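Local coordinates for protein phospholethanolamine N-methyltransferase 2 (Haemonchus contortus, PDB 4KRI) that probably transfers methyl groups from S-adenosylmethionine to the amine of phosphomonomethylethanolamine and related intermediates on the nematode route to phosphocholine, at residues Ser107-Glu111 with Met112-Ala116; Glu81-Asp84 with Lys85-Ala89; Ile28-Gln32 with Asp33-Lys37; Asp56-Lys59 with Asn60-Asn63. All coordinates share one frame; numbering follows the deposited sequence.

Contact 1 (Ser107-Glu111 with Met112-Ala116)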
loop_
_atom_site.group_PDB
_atom_site.type_symbol
_atom_site.label_atom_id
_atom_site.label_comp_id
_atom_site.label_asym_id
_atom_site.label_seq_id
_atom_site.Cartn_x
_atom_site.Cartn_y
_atom_site.Cartn_z
ATOM N N SER A 107 5.739 17.869 -2.982
ATOM C CA SER A 107 6.176 18.031 -4.369
ATOM C C SER A 107 7.379 18.971 -4.510
ATOM O O SER A 107 8.118 18.894 -5.492
ATOM C CB SER A 107 5.026 18.503 -5.263
ATOM O OG SER A 107 4.657 19.842 -4.985
ATOM N N LYS A 108 7.571 19.853 -3.533
ATOM C CA LYS A 108 8.711 20.773 -3.561
ATOM C C LYS A 108 9.857 20.226 -2.728
ATOM O O LYS A 108 10.874 20.897 -2.550
ATOM C CB LYS A 108 8.322 22.169 -3.060
ATOM C CG LYS A 108 7.323 22.909 -3.946
ATOM C CD LYS A 108 7.183 24.366 -3.514
ATOM C CE LYS A 108 6.969 25.286 -4.712
ATOM N NZ LYS A 108 5.669 25.044 -5.393
ATOM N N VAL A 109 9.671 19.018 -2.202
ATOM C CA VAL A 109 10.745 18.294 -1.534
ATOM C C VAL A 109 11.377 17.329 -2.528
ATOM O O VAL A 109 10.800 16.287 -2.865
ATOM C CB VAL A 109 10.256 17.521 -0.294
ATOM C CG1 VAL A 109 11.375 16.657 0.254
ATOM C CG2 VAL A 109 9.772 18.484 0.773
ATOM N N LYS A 110 12.564 17.695 -2.998
ATOM C CA LYS A 110 13.264 16.938 -4.027
ATOM C C LYS A 110 13.480 15.469 -3.636
ATOM O O LYS A 110 13.298 14.572 -4.460
ATOM C CB LYS A 110 14.590 17.626 -4.357
ATOM C CG LYS A 110 14.473 19.138 -4.478
ATOM C CD LYS A 110 15.514 19.721 -5.425
ATOM C CE LYS A 110 15.885 21.152 -5.032
ATOM N NZ LYS A 110 14.714 22.074 -4.976
ATOM N N GLU A 111 13.837 15.227 -2.377
ATOM C CA GLU A 111 14.032 13.861 -1.879
ATOM C C GLU A 111 12.772 13.006 -2.073
ATOM O O GLU A 111 11.742 13.240 -1.438
ATOM C CB GLU A 111 14.448 13.876 -0.400
ATOM C CG GLU A 111 15.811 14.532 -0.123
ATOM C CD GLU A 111 15.794 16.058 -0.250
ATOM O OE1 GLU A 111 14.694 16.657 -0.249
ATOM O OE2 GLU A 111 16.888 16.659 -0.350
ATOM N N MET A 112 12.852 12.020 -2.959
ATOM C CA MET A 112 11.674 11.233 -3.304
ATOM C C MET A 112 11.224 10.274 -2.206
ATOM O O MET A 112 10.048 9.902 -2.147
ATOM C CB MET A 112 11.884 10.475 -4.620
ATOM C CG MET A 112 11.902 11.364 -5.862
ATOM S SD MET A 112 10.589 12.616 -5.918
ATOM C CE MET A 112 9.143 11.589 -5.656
ATOM N N LYS A 113 12.151 9.867 -1.343
ATOM C CA LYS A 113 11.805 8.953 -0.259
ATOM C C LYS A 113 11.200 9.696 0.926
ATOM O O LYS A 113 10.933 9.082 1.958
ATOM C CB LYS A 113 13.030 8.168 0.228
ATOM C CG LYS A 113 13.802 7.426 -0.843
ATOM C CD LYS A 113 12.930 6.433 -1.580
ATOM C CE LYS A 113 13.742 5.710 -2.644
ATOM N NZ LYS A 113 12.869 5.190 -3.728
ATOM N N LYS A 114 10.998 11.006 0.793
ATOM C CA LYS A 114 10.520 11.816 1.917
ATOM C C LYS A 114 9.233 11.283 2.544
ATOM O O LYS A 114 9.110 11.214 3.771
ATOM C CB LYS A 114 10.317 13.267 1.505
ATOM C CG LYS A 114 10.148 14.191 2.699
ATOM C CD LYS A 114 11.438 14.242 3.529
ATOM C CE LYS A 114 11.286 15.130 4.761
ATOM N NZ LYS A 114 12.541 15.235 5.572
ATOM N N MET A 115 8.267 10.903 1.717
ATOM C CA MET A 115 7.018 10.369 2.258
ATOM C C MET A 115 7.299 9.144 3.120
ATOM O O MET A 115 6.747 8.999 4.213
ATOM C CB MET A 115 6.044 10.021 1.126
ATOM C CG MET A 115 4.702 9.471 1.594
ATOM S SD MET A 115 4.734 7.692 1.928
ATOM C CE MET A 115 4.821 7.027 0.265
ATOM N N ALA A 116 8.168 8.269 2.634
ATOM C CA ALA A 116 8.478 7.041 3.366
ATOM C C ALA A 116 9.211 7.328 4.671
ATOM O O ALA A 116 8.918 6.727 5.701
ATOM C CB ALA A 116 9.288 6.084 2.494
#

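Contact 2 (Glu81-Asp84 with Lys85-Ala89)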
loop_
_atom_site.group_PDB
_atom_site.type_symbol
_atom_site.label_atom_id
_atom_site.label_comp_id
_atom_site.label_asym_id
_atom_site.label_seq_id
_atom_site.Cartn_x
_atom_site.Cartn_y
_atom_site.Cartn_z
ATOM N N GLU A 81 14.162 18.562 15.054
ATOM C CA GLU A 81 13.858 19.108 16.375
ATOM C C GLU A 81 12.493 19.793 16.382
ATOM O O GLU A 81 11.715 19.618 17.322
ATOM C CB GLU A 81 14.965 20.055 16.856
ATOM C CG GLU A 81 16.015 19.369 17.728
ATOM C CD GLU A 81 17.326 20.137 17.800
ATOM O OE1 GLU A 81 18.369 19.502 18.076
ATOM O OE2 GLU A 81 17.317 21.370 17.582
ATOM N N LYS A 82 12.202 20.562 15.334
ATOM C CA LYS A 82 10.874 21.151 15.180
ATOM C C LYS A 82 9.808 20.086 14.952
ATOM O O LYS A 82 8.698 20.196 15.475
ATOM C CB LYS A 82 10.839 22.162 14.033
ATOM C CG LYS A 82 11.670 23.415 14.282
ATOM C CD LYS A 82 11.405 24.457 13.215
ATOM C CE LYS A 82 12.353 25.640 13.362
ATOM N NZ LYS A 82 12.425 26.436 12.101
ATOM N N LEU A 83 10.136 19.064 14.164
ATOM C CA LEU A 83 9.194 17.971 13.918
ATOM C C LEU A 83 8.890 17.237 15.224
ATOM O O LEU A 83 7.743 16.883 15.488
ATOM C CB LEU A 83 9.733 17.003 12.856
ATOM C CG LEU A 83 8.803 15.860 12.422
ATOM C CD1 LEU A 83 7.532 16.395 11.800
ATOM C CD2 LEU A 83 9.498 14.928 11.452
ATOM N N ASP A 84 9.907 17.039 16.054
ATOM C CA ASP A 84 9.702 16.366 17.338
ATOM C C ASP A 84 8.769 17.165 18.251
ATOM O O ASP A 84 7.935 16.591 18.957
ATOM C CB ASP A 84 11.033 16.140 18.054
ATOM C CG ASP A 84 11.887 15.085 17.390
ATOM O OD1 ASP A 84 11.353 14.266 16.612
ATOM O OD2 ASP A 84 13.103 15.069 17.667
ATOM N N LYS A 85 8.927 18.484 18.258
ATOM C CA LYS A 85 8.028 19.342 19.025
ATOM C C LYS A 85 6.586 19.196 18.552
ATOM O O LYS A 85 5.665 19.136 19.366
ATOM C CB LYS A 85 8.475 20.809 18.977
ATOM C CG LYS A 85 9.331 21.198 20.157
ATOM C CD LYS A 85 10.172 22.424 19.859
ATOM C CE LYS A 85 11.066 22.756 21.044
ATOM N NZ LYS A 85 10.255 23.014 22.273
ATOM N N PHE A 86 6.393 19.122 17.239
ATOM C CA PHE A 86 5.048 18.974 16.693
ATOM C C PHE A 86 4.435 17.632 17.053
ATOM O O PHE A 86 3.283 17.570 17.465
ATOM C CB PHE A 86 5.021 19.129 15.170
ATOM C CG PHE A 86 3.780 18.557 14.545
ATOM C CD1 PHE A 86 2.571 19.231 14.633
ATOM C CD2 PHE A 86 3.811 17.331 13.901
ATOM C CE1 PHE A 86 1.414 18.696 14.076
ATOM C CE2 PHE A 86 2.660 16.790 13.346
ATOM C CZ PHE A 86 1.460 17.481 13.428
ATOM N N ILE A 87 5.185 16.551 16.867
ATOM C CA ILE A 87 4.619 15.227 17.144
ATOM C C ILE A 87 4.255 15.129 18.615
ATOM O O ILE A 87 3.212 14.578 18.973
ATOM C CB ILE A 87 5.580 14.099 16.773
ATOM C CG1 ILE A 87 5.923 14.188 15.288
ATOM C CG2 ILE A 87 4.953 12.748 17.085
ATOM C CD1 ILE A 87 7.021 13.231 14.847
ATOM N N THR A 88 5.123 15.680 19.456
ATOM C CA THR A 88 4.877 15.734 20.889
ATOM C C THR A 88 3.591 16.492 21.192
ATOM O O THR A 88 2.738 16.001 21.932
ATOM C CB THR A 88 6.053 16.391 21.622
ATOM O OG1 THR A 88 7.225 15.595 21.418
ATOM C CG2 THR A 88 5.769 16.491 23.113
ATOM N N ALA A 89 3.435 17.667 20.595
ATOM C CA ALA A 89 2.270 18.507 20.874
ATOM C C ALA A 89 1.007 17.852 20.327
ATOM O O ALA A 89 -0.060 17.930 20.933
ATOM C CB ALA A 89 2.456 19.899 20.275
#

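Contact 3 (Ile28-Gln32 with Asp33-Lys37)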
loop_
_atom_site.group_PDB
_atom_site.type_symbol
_atom_site.label_atom_id
_atom_site.label_comp_id
_atom_site.label_asym_id
_atom_site.label_seq_id
_atom_site.Cartn_x
_atom_site.Cartn_y
_atom_site.Cartn_z
ATOM N N ILE A 28 -7.997 22.062 14.615
ATOM C CA ILE A 28 -7.513 22.316 13.266
ATOM C C ILE A 28 -6.279 23.209 13.334
ATOM O O ILE A 28 -6.315 24.276 13.930
ATOM C CB ILE A 28 -8.594 23.024 12.425
ATOM C CG1 ILE A 28 -9.835 22.127 12.313
ATOM C CG2 ILE A 28 -8.056 23.360 11.034
ATOM C CD1 ILE A 28 -11.032 22.792 11.666
ATOM N N LEU A 29 -5.180 22.745 12.752
ATOM C CA LEU A 29 -3.978 23.560 12.635
ATOM C C LEU A 29 -3.787 23.825 11.152
ATOM O O LEU A 29 -3.480 22.905 10.391
ATOM C CB LEU A 29 -2.768 22.822 13.212
ATOM C CG LEU A 29 -1.372 23.383 12.909
ATOM C CD1 LEU A 29 -1.241 24.827 13.355
ATOM C CD2 LEU A 29 -0.306 22.518 13.587
ATOM N N CYS A 30 -3.998 25.071 10.740
ATOM C CA CYS A 30 -3.994 25.416 9.326
ATOM C C CYS A 30 -3.742 26.904 9.209
ATOM O O CYS A 30 -4.583 27.710 9.618
ATOM C CB CYS A 30 -5.345 25.059 8.699
ATOM S SG CYS A 30 -5.468 25.303 6.901
ATOM N N PRO A 31 -2.578 27.278 8.657
ATOM C CA PRO A 31 -2.218 28.700 8.598
ATOM C C PRO A 31 -3.029 29.491 7.568
ATOM O O PRO A 31 -3.094 30.718 7.670
ATOM C CB PRO A 31 -0.736 28.668 8.210
ATOM C CG PRO A 31 -0.572 27.386 7.466
ATOM C CD PRO A 31 -1.510 26.409 8.129
ATOM N N GLN A 32 -3.636 28.811 6.597
ATOM C CA GLN A 32 -4.425 29.511 5.576
ATOM C C GLN A 32 -5.912 29.564 5.949
ATOM O O GLN A 32 -6.590 28.537 5.999
ATOM C CB GLN A 32 -4.218 28.868 4.199
ATOM C CG GLN A 32 -5.132 29.404 3.097
ATOM C CD GLN A 32 -5.007 30.906 2.867
ATOM O OE1 GLN A 32 -5.999 31.637 2.925
ATOM N NE2 GLN A 32 -3.791 31.369 2.582
ATOM N N ASP A 33 -6.417 30.771 6.202
ATOM C CA ASP A 33 -7.743 30.942 6.797
ATOM C C ASP A 33 -8.902 30.379 5.973
ATOM O O ASP A 33 -9.851 29.820 6.525
ATOM C CB ASP A 33 -7.984 32.417 7.129
ATOM C CG ASP A 33 -7.018 32.938 8.175
ATOM O OD1 ASP A 33 -6.439 34.027 7.963
ATOM O OD2 ASP A 33 -6.840 32.250 9.207
ATOM N N ASP A 34 -8.824 30.510 4.656
ATOM C CA ASP A 34 -9.891 30.008 3.799
ATOM C C ASP A 34 -10.017 28.478 3.836
ATOM O O ASP A 34 -11.124 27.946 3.934
ATOM C CB ASP A 34 -9.706 30.523 2.372
ATOM C CG ASP A 34 -9.769 32.042 2.294
ATOM O OD1 ASP A 34 -10.699 32.640 2.890
ATOM O OD2 ASP A 34 -8.879 32.638 1.650
ATOM N N GLN A 35 -8.892 27.772 3.761
ATOM C CA GLN A 35 -8.911 26.313 3.888
ATOM C C GLN A 35 -9.401 25.883 5.276
ATOM O O GLN A 35 -10.180 24.936 5.404
ATOM C CB GLN A 35 -7.530 25.724 3.581
ATOM C CG GLN A 35 -7.084 25.938 2.132
ATOM C CD GLN A 35 -5.583 25.762 1.937
ATOM O OE1 GLN A 35 -4.875 25.310 2.838
ATOM N NE2 GLN A 35 -5.093 26.127 0.757
ATOM N N ARG A 36 -8.960 26.601 6.308
ATOM C CA ARG A 36 -9.370 26.322 7.684
ATOM C C ARG A 36 -10.888 26.443 7.874
ATOM O O ARG A 36 -11.517 25.590 8.510
ATOM C CB ARG A 36 -8.625 27.244 8.658
ATOM C CG ARG A 36 -8.968 27.021 10.129
ATOM C CD ARG A 36 -9.885 28.112 10.643
ATOM N NE ARG A 36 -9.323 29.435 10.394
ATOM C CZ ARG A 36 -9.958 30.576 10.649
ATOM N NH1 ARG A 36 -11.183 30.553 11.157
ATOM N NH2 ARG A 36 -9.371 31.741 10.393
ATOM N N LYS A 37 -11.475 27.496 7.313
ATOM C CA LYS A 37 -12.920 27.693 7.404
ATOM C C LYS A 37 -13.707 26.651 6.605
ATOM O O LYS A 37 -14.797 26.240 7.011
ATOM C CB LYS A 37 -13.292 29.099 6.942
ATOM C CG LYS A 37 -12.772 30.195 7.841
ATOM C CD LYS A 37 -12.813 31.529 7.112
ATOM C CE LYS A 37 -12.356 32.663 8.006
ATOM N NZ LYS A 37 -12.543 33.964 7.322
#

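Contact 4 (Asp56-Lys59 with Asn60-Asn63)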
loop_
_atom_site.group_PDB
_atom_site.type_symbol
_atom_site.label_atom_id
_atom_site.label_comp_id
_atom_site.label_asym_id
_atom_site.label_seq_id
_atom_site.Cartn_x
_atom_site.Cartn_y
_atom_site.Cartn_z
ATOM N N ASP A 56 2.828 26.130 18.080
ATOM C CA ASP A 56 2.945 26.425 19.504
ATOM C C ASP A 56 1.582 26.625 20.171
ATOM O O ASP A 56 1.444 26.451 21.384
ATOM C CB ASP A 56 3.881 27.610 19.746
ATOM C CG ASP A 56 5.340 27.224 19.606
ATOM O OD1 ASP A 56 5.955 26.862 20.633
ATOM O OD2 ASP A 56 5.867 27.262 18.473
ATOM N N SER A 57 0.570 26.950 19.370
ATOM C CA SER A 57 -0.784 27.084 19.895
ATOM C C SER A 57 -1.417 25.720 20.195
ATOM O O SER A 57 -2.493 25.652 20.775
ATOM C CB SER A 57 -1.665 27.883 18.935
ATOM O OG SER A 57 -1.096 29.141 18.635
ATOM N N LEU A 58 -0.747 24.632 19.831
ATOM C CA LEU A 58 -1.288 23.300 20.151
ATOM C C LEU A 58 -1.320 23.061 21.657
ATOM O O LEU A 58 -2.011 22.151 22.134
ATOM C CB LEU A 58 -0.496 22.183 19.463
ATOM C CG LEU A 58 -0.673 22.005 17.955
ATOM C CD1 LEU A 58 0.340 20.984 17.451
ATOM C CD2 LEU A 58 -2.080 21.528 17.627
ATOM N N LYS A 59 -0.573 23.871 22.404
ATOM C CA LYS A 59 -0.560 23.792 23.862
ATOM C C LYS A 59 -1.932 24.136 24.445
ATOM O O LYS A 59 -2.203 23.856 25.621
ATOM C CB LYS A 59 0.484 24.759 24.444
ATOM C CG LYS A 59 -0.013 26.208 24.519
ATOM C CD LYS A 59 0.932 27.115 25.311
ATOM C CE LYS A 59 0.257 28.452 25.622
ATOM N NZ LYS A 59 1.213 29.490 26.100
ATOM N N ASN A 60 -2.785 24.752 23.624
ATOM C CA ASN A 60 -4.087 25.233 24.072
ATOM C C ASN A 60 -5.184 24.237 23.729
ATOM O O ASN A 60 -6.358 24.427 24.088
ATOM C CB ASN A 60 -4.386 26.585 23.430
ATOM C CG ASN A 60 -3.404 27.657 23.872
ATOM O OD1 ASN A 60 -2.968 27.657 25.025
ATOM N ND2 ASN A 60 -3.053 28.572 22.967
ATOM N N LEU A 61 -4.786 23.180 23.039
ATOM C CA LEU A 61 -5.711 22.124 22.641
ATOM C C LEU A 61 -5.513 20.857 23.470
ATOM O O LEU A 61 -4.377 20.457 23.752
ATOM C CB LEU A 61 -5.532 21.806 21.157
ATOM C CG LEU A 61 -6.350 22.607 20.132
ATOM C CD1 LEU A 61 -6.359 24.079 20.417
ATOM C CD2 LEU A 61 -5.811 22.369 18.737
ATOM N N SER A 62 -6.620 20.222 23.861
ATOM C CA SER A 62 -6.554 18.970 24.611
ATOM C C SER A 62 -7.848 18.178 24.454
ATOM O O SER A 62 -8.858 18.722 24.006
ATOM C CB SER A 62 -6.292 19.227 26.100
ATOM O OG SER A 62 -7.447 19.740 26.739
ATOM N N ASN A 63 -7.802 16.901 24.830
ATOM C CA ASN A 63 -8.980 16.033 24.792
ATOM C C ASN A 63 -9.638 15.996 23.403
ATOM O O ASN A 63 -10.867 15.920 23.278
ATOM C CB ASN A 63 -9.996 16.461 25.860
ATOM C CG ASN A 63 -10.929 15.331 26.270
ATOM O OD1 ASN A 63 -10.497 14.196 26.483
ATOM N ND2 ASN A 63 -12.216 15.639 26.380
#

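Contact 1 (Ser107-Glu111 with Met112-Ala116)
Val109 and Lys114 meet across a tight bend of the chain, the CG1 methyl of Val109 pressing on the root of the lysine side chain. CG1 of Val109 lies 3.7 Å from CG of Lys114 and almost as near its CB, and the two side chains cross at about a right angle. The valine methyl that does the touching is anti to the backbone N of its residue (chi1 173°). Lys114 likewise swings CG away from its backbone N (chi1 -166°), then bends at chi2, which carries the amine past the valine to the carbonyl of Ile77, where NZ is hydrogen-bonded. Its methylenes thus serve the packing and its amine ties the bend to a separate loop. The backbone closes the bend through Lys114 N to Glu111 O, a bond of 3.2 Å whose donor sits above the carbonyl plane (59° out of it). The same oxygen is 3.3 Å from CB of Lys114. Met112 folds back over the preceding peptide: with CG beside the backbone N and a bend at chi2, its SD comes 3.6 Å from Lys110 O, chi3 turning only the terminal CE, and outside the bend this side chain also touches Leu155 and Glu263. The arrangement is a type I beta turn from Glu111 to Lys114, leading from the loop after strand 98-105 into helix 114-124.

Contact 2 (Glu81-Asp84 with Lys85-Ala89)
About two and a half turns of the amphipathic helix 80-93 carry this contact, held by the i to i+4 backbone bonds of an alpha-helix. Leu83 O receives Ile87 N at 2.9 Å, close to straight at the hydrogen (166°), with Lys85 N to Glu81 O and Phe86 N to Lys82 O alongside. Asp84 O is gripped twice by one residue: Thr88 N reaches it at 3.0 Å, and Thr88 OG1 at 2.7 Å from the opposite face of the carbonyl plane. The hydroxyl is the donor in this second bond; with OG1 beside its own backbone N (chi1 -62°), it folds back over the preceding turn. On the buried side, CD1 of Ile87 rests 4.0 Å from CG of Leu83, the two branched chains slanting across one another. CG1 of Ile87 lies only 3.3 Å from Leu83 O, so the root of the side chain hugs the helix backbone. CD1 of Leu83 also approaches CD2 of Phe86, more loosely, at 4.4 Å. The polar ends reach beyond the helix: Lys82 forms a salt bridge with Glu75, and Asp84 OD1 is hydrogen-bonded to Tyr121 OH. Leu83 and Ile87 pack on Tyr121 and Phe122 of helix 114-124, Thr88 touches Phe125 just past its end, and Phe86 leans on Leu73 in the loop after strand 64-70.

Contact 3 (Ile28-Gln32 with Asp33-Lys37)
The chain leaves strand 25-29 at Leu29, turns through Cys30 and Pro31, and enters helix 33-40 with Gln32 at the N-cap; Gln32 O accepts Arg36 N at 3.1 Å, the first helical bond across the join. Inside the bend, the side chains of Ile28, on the strand, and Cys30, just past its end, face the first helical turn. CB of Cys30 lies 3.9 Å from CB of Arg36, and SG, turned away from its backbone N (chi1 -175°), comes within 3.9 Å of CB of Gln35. Two residues earlier, CG2 of Ile28 meets CG of Arg36 at 3.9 Å, the two chains crossing at about a right angle. Arg36 bends at chi2 and chi3, bringing its guanidinium back along the helix to Asp33. NH2 of Arg36 and OD2 of Asp33 form a salt bridge of 2.8 Å; the oxygen lies in the guanidinium plane, while the nitrogen approaches from 50° outside the carboxylate plane. The same arginine makes a cation-pi contact with Phe51 of strand 48-52, in the same beta-alpha-beta unit, whose first strand and helix this bend joins. The methylenes of Arg36 thus pack on the strand, while its guanidinium meets both an acid and an aromatic ring, which probably spreads its electrostatic interaction over the two. Asp33, in the first turn, would probably also interact favourably with the helix dipole.

Contact 4 (Asp56-Lys59 with Asn60-Asn63)
Lys59 holds CG between its backbone N and carbonyl carbon (chi1 80°) and runs extended from there, which lays it side by side with Asn60, both pointing the same way. Asn60 keeps CG beside its backbone N (chi1 -64°), and its OD1 rests against the lysine methylenes, 3.3 Å from CG of Lys59 and 3.4 Å from CE of Lys59. These are contacts of an amide oxygen with an aliphatic chain. The other branch of the amide, ND2 of Asn60, lies 3.7 Å from Ser57 O, the carbonyl that takes the backbone bond from Asn60 N at 3.0 Å. Leu61 N repeats this i to i+3 pattern on Leu58 O at 3.1 Å, as expected of a 3-10 turn; both donors stand well above the carbonyl planes. CD2 of Leu58 and CD2 of Leu61 meet at 4.0 Å, adding an apolar contact to the polar pair. The turn forms part of the connection from strand 48-52 to strand 64-70. Ser57 touches Cys52 and Leu61 touches Ser50, both on strand 48-52, while Leu58 reaches over to helix 80-93, packing on Phe86 and Ala89.

Overall arrangement
Contacts 3, 4, 2 and 1 follow one another along the chain, and the first three meet through a shared apolar patch. CD1 of Leu58 in contact 4 lies 3.7 Å from CB of Ala89 and 4.0 Å from CD1 of Phe86, both in contact 2, and 4.2 Å from CD2 of Leu29 in contact 3. The ring of Phe86 also meets Leu29. Contact 1 stands apart, its nearest atoms about 7 Å from contact 2, yet the helix it begins, 114-124, packs on helix 80-93. Of the cofactor it stays clear: the Lys113 side chain is about 13 Å from the bound S-adenosylhomocysteine, too far to touch it.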